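Local coordinates for protein transcriptional regulator, LysR family (Vibrio cholerae, PDB 3SZP) that activates virulence genes of Vibrio cholerae as a LysR-type transcriptional regulator, probably by binding promoter DNA through a winged helix-turn-helix domain, at residues A[1-4]-A[5-8]; A[30-33]-A[34-38]; A[169-173]-A[174-178]. All blocks are in the same frame, centred on the assembly; numbering follows the deposited sequence.

Contact 1 (A[1-4]-A[5-8])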
loop_
_atom_site.group_PDB
_atom_site.type_symbol
_atom_site.label_atom_id
_atom_site.label_comp_id
_atom_site.label_asym_id
_atom_site.label_seq_id
_atom_site.Cartn_x
_atom_site.Cartn_y
_atom_site.Cartn_z
ATOM N N MET A 1 -5.457 -14.441 -26.913
ATOM C CA MET A 1 -4.357 -13.699 -26.304
ATOM C C MET A 1 -3.729 -12.725 -27.295
ATOM O O MET A 1 -3.245 -13.125 -28.345
ATOM C CB MET A 1 -3.276 -14.647 -25.776
ATOM C CG MET A 1 -2.309 -13.980 -24.789
ATOM S SD MET A 1 -0.560 -14.347 -25.075
ATOM C CE MET A 1 -0.316 -13.544 -26.659
ATOM N N LYS A 2 -3.724 -11.448 -26.937
ATOM C CA LYS A 2 -3.133 -10.420 -27.773
ATOM C C LYS A 2 -1.658 -10.202 -27.459
ATOM O O LYS A 2 -1.283 -9.919 -26.324
ATOM C CB LYS A 2 -3.927 -9.133 -27.618
ATOM C CG LYS A 2 -5.416 -9.378 -27.777
ATOM C CD LYS A 2 -6.123 -8.188 -28.393
ATOM C CE LYS A 2 -7.628 -8.407 -28.453
ATOM N NZ LYS A 2 -7.973 -9.575 -29.299
ATOM N N LEU A 3 -0.817 -10.353 -28.473
ATOM C CA LEU A 3 0.617 -10.161 -28.311
ATOM C C LEU A 3 0.936 -8.737 -27.841
ATOM O O LEU A 3 1.911 -8.513 -27.125
ATOM C CB LEU A 3 1.337 -10.484 -29.621
ATOM C CG LEU A 3 1.272 -11.933 -30.113
ATOM C CD1 LEU A 3 1.803 -12.042 -31.518
ATOM C CD2 LEU A 3 2.074 -12.834 -29.212
ATOM N N ASP A 4 0.102 -7.770 -28.220
ATOM C CA ASP A 4 0.310 -6.392 -27.773
ATOM C C ASP A 4 0.068 -6.240 -26.276
ATOM O O ASP A 4 0.742 -5.447 -25.616
ATOM C CB ASP A 4 -0.551 -5.404 -28.561
ATOM C CG ASP A 4 0.014 -5.123 -29.930
ATOM O OD1 ASP A 4 1.246 -4.910 -30.023
ATOM O OD2 ASP A 4 -0.757 -5.128 -30.918
ATOM N N ASP A 5 -0.881 -7.001 -25.736
ATOM C CA ASP A 5 -1.123 -6.965 -24.289
ATOM C C ASP A 5 0.037 -7.626 -23.544
ATOM O O ASP A 5 0.500 -7.124 -22.512
ATOM C CB ASP A 5 -2.454 -7.618 -23.933
ATOM C CG ASP A 5 -3.657 -6.848 -24.483
ATOM O OD1 ASP A 5 -3.524 -5.673 -24.874
ATOM O OD2 ASP A 5 -4.759 -7.413 -24.509
ATOM N N LEU A 6 0.516 -8.742 -24.099
ATOM C CA LEU A 6 1.698 -9.433 -23.587
ATOM C C LEU A 6 2.889 -8.482 -23.628
ATOM O O LEU A 6 3.653 -8.382 -22.670
ATOM C CB LEU A 6 1.992 -10.680 -24.428
ATOM C CG LEU A 6 3.200 -11.505 -23.992
ATOM C CD1 LEU A 6 3.019 -12.016 -22.552
ATOM C CD2 LEU A 6 3.429 -12.676 -24.938
ATOM N N ASN A 7 3.036 -7.777 -24.745
ATOM C CA ASN A 7 4.091 -6.780 -24.870
ATOM C C ASN A 7 3.928 -5.661 -23.875
ATOM O O ASN A 7 4.915 -5.154 -23.345
ATOM C CB ASN A 7 4.118 -6.155 -26.264
ATOM C CG ASN A 7 5.377 -5.347 -26.502
ATOM O OD1 ASN A 7 6.477 -5.795 -26.179
ATOM N ND2 ASN A 7 5.225 -4.150 -27.057
ATOM N N LEU A 8 2.679 -5.262 -23.649
ATOM C CA LEU A 8 2.382 -4.182 -22.710
ATOM C C LEU A 8 2.751 -4.637 -21.303
ATOM O O LEU A 8 3.276 -3.865 -20.507
ATOM C CB LEU A 8 0.902 -3.785 -22.747
ATOM C CG LEU A 8 0.553 -2.753 -21.648
ATOM C CD1 LEU A 8 1.351 -1.466 -21.880
ATOM C CD2 LEU A 8 -0.945 -2.439 -21.581
HETATM O O HOH W 1 -5.220 -10.337 -24.234
#
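The carbonyl oxygen of K2 turns into the first turn of helix 3-15 and accepts the L6 amide, N to O 3.1 Å. K2 is thus the N-cap of the opening helix of the winged helix-turn-helix domain, and the i to i+4 pattern continues with N7 N to L3 O at 2.7 Å and L8 N to D4 O at 2.8 Å. With CG of D5 beside its backbone N (chi1 -66°), the side chains of K2 and D5 run side by side on one flank of this turn, CB of K2 lying 3.6 Å from OD2 of D5. The pair is aliphatic against carboxylate, since NZ of K2 stays 6.2 Å from OD2 of D5. The carboxylate is held through OD1, in a salt bridge with NE of R35 on helix 29-43. On another flank the M1 methyl, CE, meets CD2 of L6 at 4.2 Å, and the leucine branches of L3 and L6 lie close by; M1 also packs against L39 and L43 of helix 29-43. OD1 of D4 accepts from the backbone N of L3 of the second subunit, and N of D4 gives a bond to OD2 of D4 of that subunit, placing this helix start in a subunit interface. Beside the N-cap a water accepts from N of K2 and donates to OD2 of D5, the water oxygen lying 3.0 Å from that OD2.

Contact 2 (A[30-33]-A[34-38])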
loop_
_atom_site.group_PDB
_atom_site.type_symbol
_atom_site.label_atom_id
_atom_site.label_comp_id
_atom_site.label_asym_id
_atom_site.label_seq_id
_atom_site.Cartn_x
_atom_site.Cartn_y
_atom_site.Cartn_z
ATOM N N ALA A 30 -6.030 3.585 -16.811
ATOM C CA ALA A 30 -7.251 2.773 -16.823
ATOM C C ALA A 30 -7.243 1.781 -17.984
ATOM O O ALA A 30 -7.672 0.636 -17.843
ATOM C CB ALA A 30 -8.502 3.663 -16.872
ATOM N N THR A 31 -6.753 2.226 -19.137
ATOM C CA THR A 31 -6.671 1.349 -20.300
ATOM C C THR A 31 -5.577 0.273 -20.137
ATOM O O THR A 31 -5.759 -0.875 -20.540
ATOM C CB THR A 31 -6.475 2.170 -21.605
ATOM O OG1 THR A 31 -7.634 2.993 -21.818
ATOM C CG2 THR A 31 -6.264 1.256 -22.809
ATOM N N ILE A 32 -4.450 0.653 -19.536
ATOM C CA ILE A 32 -3.409 -0.309 -19.190
ATOM C C ILE A 32 -3.953 -1.386 -18.252
ATOM O O ILE A 32 -3.688 -2.574 -18.438
ATOM C CB ILE A 32 -2.188 0.343 -18.501
ATOM C CG1 ILE A 32 -1.457 1.282 -19.459
ATOM C CG2 ILE A 32 -1.230 -0.755 -17.954
ATOM C CD1 ILE A 32 -0.200 1.934 -18.842
ATOM N N THR A 33 -4.700 -0.962 -17.240
ATOM C CA THR A 33 -5.279 -1.887 -16.290
ATOM C C THR A 33 -6.221 -2.852 -16.982
ATOM O O THR A 33 -6.234 -4.048 -16.693
ATOM C CB THR A 33 -6.078 -1.138 -15.225
ATOM O OG1 THR A 33 -5.183 -0.355 -14.432
ATOM C CG2 THR A 33 -6.803 -2.132 -14.313
ATOM N N ARG A 34 -7.016 -2.308 -17.889
ATOM C CA ARG A 34 -8.016 -3.075 -18.601
ATOM C C ARG A 34 -7.350 -4.123 -19.475
ATOM O O ARG A 34 -7.818 -5.254 -19.574
ATOM C CB ARG A 34 -8.837 -2.128 -19.473
ATOM C CG ARG A 34 -10.155 -2.678 -19.978
ATOM C CD ARG A 34 -11.099 -1.513 -20.360
ATOM N NE ARG A 34 -10.585 -0.699 -21.468
ATOM C CZ ARG A 34 -10.573 0.635 -21.479
ATOM N NH1 ARG A 34 -11.039 1.322 -20.430
ATOM N NH2 ARG A 34 -10.105 1.291 -22.538
ATOM N N ARG A 35 -6.247 -3.732 -20.100
ATOM C CA ARG A 35 -5.571 -4.583 -21.062
ATOM C C ARG A 35 -4.771 -5.677 -20.365
ATOM O O ARG A 35 -4.680 -6.788 -20.874
ATOM C CB ARG A 35 -4.719 -3.757 -22.050
ATOM C CG ARG A 35 -5.575 -2.947 -23.055
ATOM C CD ARG A 35 -4.725 -2.155 -24.042
ATOM N NE ARG A 35 -3.695 -3.008 -24.621
ATOM C CZ ARG A 35 -2.591 -2.571 -25.222
ATOM N NH1 ARG A 35 -2.370 -1.260 -25.351
ATOM N NH2 ARG A 35 -1.701 -3.450 -25.676
ATOM N N ILE A 36 -4.221 -5.383 -19.192
ATOM C CA ILE A 36 -3.565 -6.422 -18.412
ATOM C C ILE A 36 -4.602 -7.433 -17.921
ATOM O O ILE A 36 -4.362 -8.629 -17.941
ATOM C CB ILE A 36 -2.811 -5.851 -17.206
ATOM C CG1 ILE A 36 -1.690 -4.918 -17.670
ATOM C CG2 ILE A 36 -2.235 -6.982 -16.371
ATOM C CD1 ILE A 36 -0.569 -5.660 -18.342
ATOM N N GLN A 37 -5.750 -6.937 -17.470
ATOM C CA GLN A 37 -6.842 -7.814 -17.086
ATOM C C GLN A 37 -7.223 -8.744 -18.226
ATOM O O GLN A 37 -7.421 -9.942 -18.014
ATOM C CB GLN A 37 -8.079 -7.022 -16.682
ATOM C CG GLN A 37 -9.241 -7.931 -16.280
ATOM C CD GLN A 37 -8.973 -8.668 -14.972
ATOM O OE1 GLN A 37 -8.656 -9.862 -14.958
ATOM N NE2 GLN A 37 -9.092 -7.949 -13.860
ATOM N N ALA A 38 -7.332 -8.185 -19.429
ATOM C CA ALA A 38 -7.723 -8.961 -20.588
ATOM C C ALA A 38 -6.675 -10.030 -20.848
ATOM O O ALA A 38 -7.019 -11.157 -21.156
ATOM C CB ALA A 38 -7.891 -8.067 -21.824
HETATM O O HOH W 2 -9.716 3.806 -20.486
#
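R34 swings CG away from the backbone N (chi1 -163°) and bends at chi3 (63°), which folds the guanidinium over the preceding turn toward T31, whose OG1 stands beside its own backbone N (chi1 -64°). The flat group lies with one face over CA of T31, 4.0 Å above the plane and over its centre, and NH2 of R34 comes within 3.1 Å of OG1 of T31. A water joins the two side chains: it accepts from NH1 of R34 at 2.8 Å and is hydrogen-bonded to OG1 of T31 at 2.6 Å. The methyl branch of the same threonine, CG2, faces the other arginine and touches CD of R35 at 3.9 Å, so T31 is flanked by the aliphatic part of one arginine and the charged end of the other. Underneath runs regular helical bonding, R34 N to A30 O, R35 N to T31 O, I36 N to I32 O and Q37 N to T33 O. On the buried side I32 and I36 lie alongside each other, pointing the same way, CG2 of I32 meeting CG1 of I36 at 4.2 Å. In the helix-turn-helix of this family helix 29-43 is the probable recognition helix. Its apolar side rests on its neighbours: I32 packs on V12 of helix 3-15 and on Y18 and T21 of helix 18-25, and I36 touches L48 in strand 48-51 of the wing. The side chain of R35 also lies against helix 3-15.

Contact 3 (A[169-173]-A[174-178])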
loop_
_atom_site.group_PDB
_atom_site.type_symbol
_atom_site.label_atom_id
_atom_site.label_comp_id
_atom_site.label_asym_id
_atom_site.label_seq_id
_atom_site.Cartn_x
_atom_site.Cartn_y
_atom_site.Cartn_z
ATOM N N GLN A 169 -4.960 45.646 -10.249
ATOM C CA GLN A 169 -5.795 45.406 -9.084
ATOM C C GLN A 169 -4.930 45.088 -7.865
ATOM O O GLN A 169 -5.182 45.604 -6.783
ATOM C CB GLN A 169 -6.817 44.283 -9.343
ATOM C CG GLN A 169 -7.980 44.226 -8.343
ATOM C CD GLN A 169 -8.633 42.825 -8.208
ATOM O OE1 GLN A 169 -8.463 41.933 -9.057
ATOM N NE2 GLN A 169 -9.379 42.637 -7.124
ATOM N N TYR A 170 -3.908 44.243 -8.033
ATOM C CA TYR A 170 -3.056 43.869 -6.897
ATOM C C TYR A 170 -2.246 45.079 -6.408
ATOM O O TYR A 170 -2.145 45.336 -5.203
ATOM C CB TYR A 170 -2.114 42.712 -7.244
ATOM C CG TYR A 170 -1.133 42.400 -6.131
ATOM C CD1 TYR A 170 -1.500 41.590 -5.056
ATOM C CD2 TYR A 170 0.147 42.930 -6.140
ATOM C CE1 TYR A 170 -0.617 41.314 -4.025
ATOM C CE2 TYR A 170 1.038 42.665 -5.116
ATOM C CZ TYR A 170 0.650 41.851 -4.067
ATOM O OH TYR A 170 1.528 41.586 -3.052
ATOM N N LEU A 171 -1.667 45.805 -7.346
ATOM C CA LEU A 171 -0.811 46.921 -6.995
ATOM C C LEU A 171 -1.603 48.057 -6.350
ATOM O O LEU A 171 -1.080 48.765 -5.493
ATOM C CB LEU A 171 -0.050 47.400 -8.221
ATOM C CG LEU A 171 0.920 46.313 -8.665
ATOM C CD1 LEU A 171 1.636 46.705 -9.943
ATOM C CD2 LEU A 171 1.902 46.036 -7.538
ATOM N N SER A 172 -2.861 48.207 -6.758
ATOM C CA SER A 172 -3.768 49.167 -6.147
ATOM C C SER A 172 -3.812 49.017 -4.638
ATOM O O SER A 172 -3.952 50.000 -3.914
ATOM C CB SER A 172 -5.183 48.987 -6.696
ATOM O OG SER A 172 -5.320 49.587 -7.970
ATOM N N SER A 173 -3.697 47.781 -4.170
ATOM C CA SER A 173 -3.911 47.478 -2.769
ATOM C C SER A 173 -2.623 47.118 -2.030
ATOM O O SER A 173 -2.603 47.035 -0.801
ATOM C CB SER A 173 -4.911 46.333 -2.652
ATOM O OG SER A 173 -5.412 46.248 -1.331
ATOM N N HIS A 174 -1.556 46.889 -2.788
ATOM C CA HIS A 174 -0.253 46.536 -2.233
ATOM C C HIS A 174 0.789 47.297 -3.015
ATOM O O HIS A 174 1.247 46.821 -4.054
ATOM C CB HIS A 174 0.026 45.044 -2.409
ATOM C CG HIS A 174 -1.059 44.165 -1.884
ATOM N ND1 HIS A 174 -2.213 43.910 -2.593
ATOM C CD2 HIS A 174 -1.176 43.500 -0.711
ATOM C CE1 HIS A 174 -2.995 43.121 -1.879
ATOM N NE2 HIS A 174 -2.390 42.858 -0.733
ATOM N N PRO A 175 1.158 48.488 -2.530
ATOM C CA PRO A 175 2.072 49.377 -3.253
ATOM C C PRO A 175 3.295 48.637 -3.780
ATOM O O PRO A 175 3.928 47.876 -3.056
ATOM C CB PRO A 175 2.474 50.396 -2.189
ATOM C CG PRO A 175 1.243 50.497 -1.322
ATOM C CD PRO A 175 0.619 49.113 -1.310
ATOM N N GLN A 176 3.581 48.858 -5.056
ATOM C CA GLN A 176 4.753 48.333 -5.740
ATOM C C GLN A 176 5.992 48.310 -4.845
ATOM O O GLN A 176 6.268 49.269 -4.128
ATOM C CB GLN A 176 5.025 49.235 -6.950
ATOM C CG GLN A 176 5.743 48.586 -8.109
ATOM C CD GLN A 176 5.479 49.330 -9.407
ATOM O OE1 GLN A 176 4.360 49.765 -9.653
ATOM N NE2 GLN A 176 6.506 49.487 -10.234
ATOM N N PRO A 177 6.746 47.208 -4.877
ATOM C CA PRO A 177 8.024 47.271 -4.165
ATOM C C PRO A 177 9.018 48.063 -4.999
ATOM O O PRO A 177 8.849 48.122 -6.218
ATOM C CB PRO A 177 8.434 45.798 -4.043
ATOM C CG PRO A 177 7.750 45.117 -5.184
ATOM C CD PRO A 177 6.454 45.861 -5.400
ATOM N N THR A 178 10.010 48.683 -4.363
ATOM C CA THR A 178 11.008 49.461 -5.092
ATOM C C THR A 178 12.358 48.773 -5.030
ATOM O O THR A 178 13.290 49.138 -5.746
ATOM C CB THR A 178 11.158 50.888 -4.522
ATOM O OG1 THR A 178 11.954 50.848 -3.331
ATOM C CG2 THR A 178 9.796 51.485 -4.197
#
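The carbonyl oxygen of Y170 is gripped by two sound donors, ND1 of H174 at 3.0 Å and the backbone N of S173 at 3.1 Å, with a weak third bond from N of H174. The imidazole bond is fairly straight (157° at the hydrogen), and the oxygen lies almost exactly in the ring plane of H174. This requires the proton on ND1, and it fixes the rotation of the ring about its CB-CG bond. CG of H174 sits beside its own backbone N (chi1 -53°), which carries the ring back over the tyrosine of the preceding turn. The two rings form an offset stack, centroids 4.2 Å apart and planes only 8° from parallel, in which ND1 of H174 lies over the Y170 face toward the rim. CB of H174 adds a CH-pi contact to that ring, while the carbonyl oxygen of S173 covers the other face of the imidazole. Beyond the stack, the Y170 hydroxyl reaches H186 and the backbone N of Q187. Farther along, CD2 of L171 packs 4.1 Å from CA of Q176, and both side chains touch V253. H174 thus follows helix 168-173 with a backbone that leaves the helical path, while its side chain binds back one turn and stacks on the tyrosine, at the helix-to-loop junction on the surface of the LysR substrate-binding domain.

In the fold
Contacts 1 and 2 come first along the chain and share the DNA-binding domain, on helices 3-15 and 29-43, with centres 11 Å apart. They touch directly: OD1 of D5 and NE of R35 form a 2.7 Å salt bridge, and L8 packs on I32, so the start of the first helix is tied to the probable recognition helix. Contact 3 follows much later, in the substrate-binding domain, where helix 168-173 runs into the loop before strand 188-191. Its centre is about 60 Å from that of contact 1 and 53 Å from that of contact 2, without any touch, which reflects the elongated, two-domain build of LysR-type regulators.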